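Local coordinates for EDTA monooxygenase (PDB 5DQP), which probably acts as an FMN-dependent monooxygenase of the luciferase-like family, oxidising EDTA with help from a partner flavin reductase, at residues 21-24 / 28-31; 36-41 / 71-76. One frame throughout, in Å; residues are numbered along the deposited sequence.

Interaction 1: residues 21-24 / 28-31; sequences SWNE and NRAR
Two short 3-10 turns lie side by side and come closest at Trp22 and Arg29, whose CA atoms are 4.9 Å apart. In the first turn Glu24 N bonds to Ser21 O; in the second Arg31 N bonds to Asn28 O. The Asn28 side chain adds an Asx turn, its OD1 accepting from Ala30 N.

Arg31 ties the turns together. Its CG sits between the backbone N and the carbonyl carbon (chi1 63°), and the chain then runs extended to NE, which carries the guanidinium across to residues 21-24. Arg31 NH2 gives a fairly straight bond to Ser21 O (3.1 Å), which lies near the guanidinium plane. Glu24 N reaches that oxygen from the opposite face of the carbonyl. Arg31 NH1 serves two carbonyls, Trp22 O at 3.0 Å and Asn28 O at 3.2 Å, and both bonds are more bent. With a leucine in place of Arg31, these three carbonyls would lose a donor and the two turns would probably be held together less firmly.

Both turns belong to the long loop between strand 7-11 and helix 35-47, the first strand-to-helix connection of the TIM barrel.

Arg29 lays its aliphatic part over one face of the Trp22 indole. Arg29 CD stands 3.6 Å from the centroid of the Trp22 six-membered ring, a CH-pi contact. The chain bends at chi3 (-64°), and the guanidinium stays over the same face but stands farther off, so any cation-pi attraction is weak. Arg29 NH1 bonds to Asn23 OD1 at 2.6 Å, using a lone pair in the amide plane, although the amide and guanidinium planes are 73° apart. That guanidinium also bonds to Gly173 O and Glu170 O of the second subunit, whose Phe179 meets the Trp22 ring.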
loop_
_atom_site.group_PDB
_atom_site.type_symbol
_atom_site.label_atom_id
_atom_site.label_comp_id
_atom_site.label_asym_id
_atom_site.label_seq_id
_atom_site.Cartn_x
_atom_site.Cartn_y
_atom_site.Cartn_z
ATOM N N SER A 21 -16.183 18.872 5.309
ATOM C CA SER A 21 -15.572 19.217 4.029
ATOM C C SER A 21 -16.120 18.363 2.901
ATOM O O SER A 21 -16.164 18.816 1.754
ATOM C CB SER A 21 -14.039 19.119 4.110
ATOM O OG SER A 21 -13.569 17.826 4.493
ATOM N N TRP A 22 -16.588 17.145 3.194
ATOM C CA TRP A 22 -17.038 16.324 2.078
ATOM C C TRP A 22 -18.384 16.754 1.519
ATOM O O TRP A 22 -18.781 16.250 0.462
ATOM C CB TRP A 22 -17.090 14.851 2.458
ATOM C CG TRP A 22 -17.984 14.478 3.588
ATOM C CD1 TRP A 22 -18.572 15.316 4.509
ATOM C CD2 TRP A 22 -18.396 13.144 3.937
ATOM N NE1 TRP A 22 -19.294 14.574 5.411
ATOM C CE2 TRP A 22 -19.220 13.246 5.077
ATOM C CE3 TRP A 22 -18.159 11.874 3.384
ATOM C CZ2 TRP A 22 -19.806 12.122 5.685
ATOM C CZ3 TRP A 22 -18.746 10.753 3.991
ATOM C CH2 TRP A 22 -19.542 10.888 5.127
ATOM N N ASN A 23 -19.101 17.641 2.202
ATOM C CA ASN A 23 -20.302 18.268 1.675
ATOM C C ASN A 23 -20.029 19.635 1.026
ATOM O O ASN A 23 -20.973 20.279 0.568
ATOM C CB ASN A 23 -21.349 18.419 2.792
ATOM C CG ASN A 23 -22.058 17.111 3.113
ATOM O OD1 ASN A 23 -22.520 16.394 2.211
ATOM N ND2 ASN A 23 -22.146 16.791 4.406
ATOM N N GLU A 24 -18.769 20.074 0.956
ATOM C CA GLU A 24 -18.375 21.356 0.389
ATOM C C GLU A 24 -17.832 21.151 -1.028
ATOM O O GLU A 24 -17.790 20.034 -1.545
ATOM C CB GLU A 24 -17.320 22.034 1.271
ATOM C CG GLU A 24 -17.791 22.421 2.648
ATOM C CD GLU A 24 -18.696 23.611 2.601
ATOM O OE1 GLU A 24 -18.867 24.157 1.488
ATOM O OE2 GLU A 24 -19.234 24.003 3.662
ATOM N N ASN A 28 -20.021 16.185 -3.518
ATOM C CA ASN A 28 -20.180 14.745 -3.745
ATOM C C ASN A 28 -19.390 13.997 -2.679
ATOM O O ASN A 28 -18.172 13.840 -2.774
ATOM C CB ASN A 28 -19.736 14.365 -5.162
ATOM C CG ASN A 28 -19.879 12.863 -5.450
ATOM O OD1 ASN A 28 -20.425 12.103 -4.638
ATOM N ND2 ASN A 28 -19.380 12.433 -6.606
ATOM N N ARG A 29 -20.078 13.502 -1.658
ATOM C CA ARG A 29 -19.351 12.853 -0.577
ATOM C C ARG A 29 -18.535 11.665 -1.070
ATOM O O ARG A 29 -17.513 11.321 -0.463
ATOM C CB ARG A 29 -20.328 12.435 0.527
ATOM C CG ARG A 29 -20.867 13.642 1.334
ATOM C CD ARG A 29 -21.765 13.191 2.509
ATOM N NE ARG A 29 -22.993 12.498 2.099
ATOM C CZ ARG A 29 -24.136 13.112 1.779
ATOM N NH1 ARG A 29 -24.217 14.428 1.802
ATOM N NH2 ARG A 29 -25.192 12.406 1.410
ATOM N N ALA A 30 -18.974 11.010 -2.146
ATOM C CA ALA A 30 -18.302 9.806 -2.625
ATOM C C ALA A 30 -16.960 10.087 -3.312
ATOM O O ALA A 30 -16.269 9.129 -3.684
ATOM C CB ALA A 30 -19.227 9.048 -3.591
ATOM N N ARG A 31 -16.562 11.353 -3.502
ATOM C CA ARG A 31 -15.278 11.614 -4.149
ATOM C C ARG A 31 -14.093 11.225 -3.280
ATOM O O ARG A 31 -12.989 11.084 -3.812
ATOM C CB ARG A 31 -15.153 13.090 -4.532
ATOM C CG ARG A 31 -15.163 13.997 -3.330
ATOM C CD ARG A 31 -15.155 15.439 -3.753
ATOM N NE ARG A 31 -14.678 16.294 -2.679
ATOM C CZ ARG A 31 -15.467 16.842 -1.768
ATOM N NH1 ARG A 31 -16.787 16.611 -1.803
ATOM N NH2 ARG A 31 -14.934 17.627 -0.835
#

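Interaction 2: residues 36-41 / 71-76; sequences ENYIRS and YPFDPI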
loop_
_atom_site.group_PDB
_atom_site.type_symbol
_atom_site.label_atom_id
_atom_site.label_comp_id
_atom_site.label_asym_id
_atom_site.label_seq_id
_atom_site.Cartn_x
_atom_site.Cartn_y
_atom_site.Cartn_z
ATOM N N GLU A 36 -9.042 9.710 -8.533
ATOM C CA GLU A 36 -8.867 10.995 -9.206
ATOM C C GLU A 36 -9.003 12.164 -8.241
ATOM O O GLU A 36 -8.385 13.213 -8.454
ATOM C CB GLU A 36 -9.860 11.131 -10.357
ATOM C CG GLU A 36 -9.630 10.112 -11.486
ATOM C CD GLU A 36 -8.200 10.127 -12.036
ATOM O OE1 GLU A 36 -7.634 11.240 -12.204
ATOM O OE2 GLU A 36 -7.647 9.028 -12.296
ATOM N N ASN A 37 -9.789 12.009 -7.175
ATOM C CA ASN A 37 -9.818 13.034 -6.139
ATOM C C ASN A 37 -8.418 13.295 -5.590
ATOM O O ASN A 37 -8.064 14.437 -5.294
ATOM C CB ASN A 37 -10.766 12.609 -5.014
ATOM C CG ASN A 37 -10.862 13.637 -3.896
ATOM O OD1 ASN A 37 -11.445 14.702 -4.074
ATOM N ND2 ASN A 37 -10.317 13.298 -2.715
ATOM N N TYR A 38 -7.618 12.249 -5.417
ATOM C CA TYR A 38 -6.276 12.446 -4.877
ATOM C C TYR A 38 -5.285 12.832 -5.961
ATOM O O TYR A 38 -4.374 13.623 -5.703
ATOM C CB TYR A 38 -5.827 11.184 -4.132
ATOM C CG TYR A 38 -6.834 10.866 -3.053
ATOM C CD1 TYR A 38 -6.743 11.472 -1.796
ATOM C CD2 TYR A 38 -7.901 10.017 -3.306
ATOM C CE1 TYR A 38 -7.683 11.235 -0.816
ATOM C CE2 TYR A 38 -8.854 9.754 -2.330
ATOM C CZ TYR A 38 -8.745 10.384 -1.085
ATOM O OH TYR A 38 -9.685 10.148 -0.108
ATOM N N ILE A 39 -5.456 12.313 -7.179
ATOM C CA ILE A 39 -4.603 12.751 -8.279
ATOM C C ILE A 39 -4.727 14.255 -8.451
ATOM O O ILE A 39 -3.725 14.968 -8.584
ATOM C CB ILE A 39 -4.955 12.015 -9.589
ATOM C CG1 ILE A 39 -4.848 10.495 -9.431
ATOM C CG2 ILE A 39 -4.048 12.497 -10.736
ATOM C CD1 ILE A 39 -3.501 10.020 -8.965
ATOM N N ARG A 40 -5.970 14.754 -8.478
ATOM C CA ARG A 40 -6.189 16.183 -8.643
ATOM C C ARG A 40 -5.406 16.975 -7.600
ATOM O O ARG A 40 -4.709 17.942 -7.930
ATOM C CB ARG A 40 -7.685 16.493 -8.578
ATOM C CG ARG A 40 -8.061 17.972 -8.815
ATOM C CD ARG A 40 -9.540 18.080 -9.298
ATOM N NE ARG A 40 -10.137 19.407 -9.111
ATOM C CZ ARG A 40 -11.424 19.697 -9.326
ATOM N NH1 ARG A 40 -12.272 18.755 -9.743
ATOM N NH2 ARG A 40 -11.873 20.937 -9.111
ATOM N N SER A 41 -5.477 16.553 -6.336
ATOM C CA SER A 41 -4.776 17.299 -5.296
ATOM C C SER A 41 -3.273 17.143 -5.415
ATOM O O SER A 41 -2.524 18.092 -5.148
ATOM C CB SER A 41 -5.231 16.845 -3.914
ATOM O OG SER A 41 -6.472 17.428 -3.631
ATOM N N TYR A 71 -9.719 8.676 7.048
ATOM C CA TYR A 71 -8.838 7.632 6.541
ATOM C C TYR A 71 -9.601 6.664 5.640
ATOM O O TYR A 71 -9.740 5.478 5.964
ATOM C CB TYR A 71 -8.195 6.893 7.713
ATOM C CG TYR A 71 -7.859 7.780 8.917
ATOM C CD1 TYR A 71 -6.881 8.763 8.830
ATOM C CD2 TYR A 71 -8.497 7.604 10.140
ATOM C CE1 TYR A 71 -6.551 9.558 9.921
ATOM C CE2 TYR A 71 -8.176 8.407 11.248
ATOM C CZ TYR A 71 -7.196 9.361 11.126
ATOM O OH TYR A 71 -6.863 10.142 12.192
ATOM N N PRO A 72 -10.093 7.122 4.484
ATOM C CA PRO A 72 -10.874 6.205 3.635
ATOM C C PRO A 72 -10.045 5.075 2.997
ATOM O O PRO A 72 -10.646 4.092 2.545
ATOM C CB PRO A 72 -11.505 7.142 2.580
ATOM C CG PRO A 72 -10.624 8.340 2.568
ATOM C CD PRO A 72 -10.105 8.502 3.969
ATOM N N PHE A 73 -8.709 5.161 2.969
ATOM C CA PHE A 73 -7.862 4.165 2.318
ATOM C C PHE A 73 -6.585 3.925 3.110
ATOM O O PHE A 73 -6.066 4.829 3.778
ATOM C CB PHE A 73 -7.398 4.583 0.927
ATOM C CG PHE A 73 -8.471 4.698 -0.069
ATOM C CD1 PHE A 73 -9.076 3.561 -0.596
ATOM C CD2 PHE A 73 -8.856 5.947 -0.530
ATOM C CE1 PHE A 73 -10.071 3.671 -1.549
ATOM C CE2 PHE A 73 -9.843 6.066 -1.473
ATOM C CZ PHE A 73 -10.459 4.917 -1.989
ATOM N N ASP A 74 -6.046 2.715 2.981
ATOM C CA ASP A 74 -4.692 2.457 3.451
ATOM C C ASP A 74 -3.728 3.431 2.784
ATOM O O ASP A 74 -3.775 3.602 1.558
ATOM C CB ASP A 74 -4.245 1.028 3.153
ATOM C CG ASP A 74 -2.856 0.739 3.717
ATOM O OD1 ASP A 74 -1.862 1.082 3.035
ATOM O OD2 ASP A 74 -2.754 0.208 4.850
ATOM N N PRO A 75 -2.851 4.075 3.537
ATOM C CA PRO A 75 -2.039 5.160 2.965
ATOM C C PRO A 75 -0.901 4.661 2.091
ATOM O O PRO A 75 -0.533 5.344 1.135
ATOM C CB PRO A 75 -1.520 5.900 4.208
ATOM C CG PRO A 75 -1.595 4.906 5.304
ATOM C CD PRO A 75 -2.810 4.073 5.011
ATOM N N ILE A 76 -0.333 3.494 2.400
ATOM C CA ILE A 76 0.716 2.927 1.549
ATOM C C ILE A 76 0.155 2.625 0.161
ATOM O O ILE A 76 0.755 2.986 -0.859
ATOM C CB ILE A 76 1.330 1.671 2.210
ATOM C CG1 ILE A 76 1.849 1.994 3.625
ATOM C CG2 ILE A 76 2.493 1.137 1.397
ATOM C CD1 ILE A 76 2.443 0.776 4.397
#
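Tyr38 carries the contact from helix 35-47, meeting Pro72 and Phe73 of the loop that leads into helix 75-85. Along the helix, Glu36 comes first. Its backbone O accepts from Arg40 N, a regular helical bond, while Glu36 and Ile39 both meet Arg85 with their side chains. Asn37 follows, and Asn37 ND2 lies 3.6 Å above the plane of the Tyr38 ring, over its centre.

Tyr38 CG stands beside the backbone N, anti to the carbonyl carbon (chi1 -57°), and the ring extends from the helix to the loop. Its hydroxyl bonds to Ile32 O, which fixes the outer end of the ring. Pro72 CG packs on Tyr38 OH at 3.4 Å. Beside the hydroxyl-bearing carbon, Tyr38 CE2 meets Phe73 CE2 at 3.9 Å. Tyr38 CE2 comes in at the edge of the Phe73 ring, near its plane.

This buried contact joins the first helix of the TIM barrel to the loop leading into the second, helix 75-85. Leu78 of helix 75-85 packs against both aromatic rings.

In the loop, Asp74 is the N-cap of helix 75-85. Its OD1 accepts from Val77 N and, weakly, from Ile76 N, while OD2 bonds to Gln108 of the second subunit.

The two interactions follow one another along the chain, and their centres are 13 Å apart. They touch directly where Arg31 O packs on Asn37 CB at 3.0 Å. Four residues lie between segment 28-31 and segment 36-41, whereas segment 71-76 comes some thirty residues later. Interaction 1 lies away from the predicted FMN residues. Interaction 2 is nearer to them: the side chain of Pro72 is about 7 Å from that of Asp57, and the side chain of Phe73 about 12 Å from that of Thr94. Both interactions also contact the second subunit, so both lie at the interface between the two subunits of the assembly.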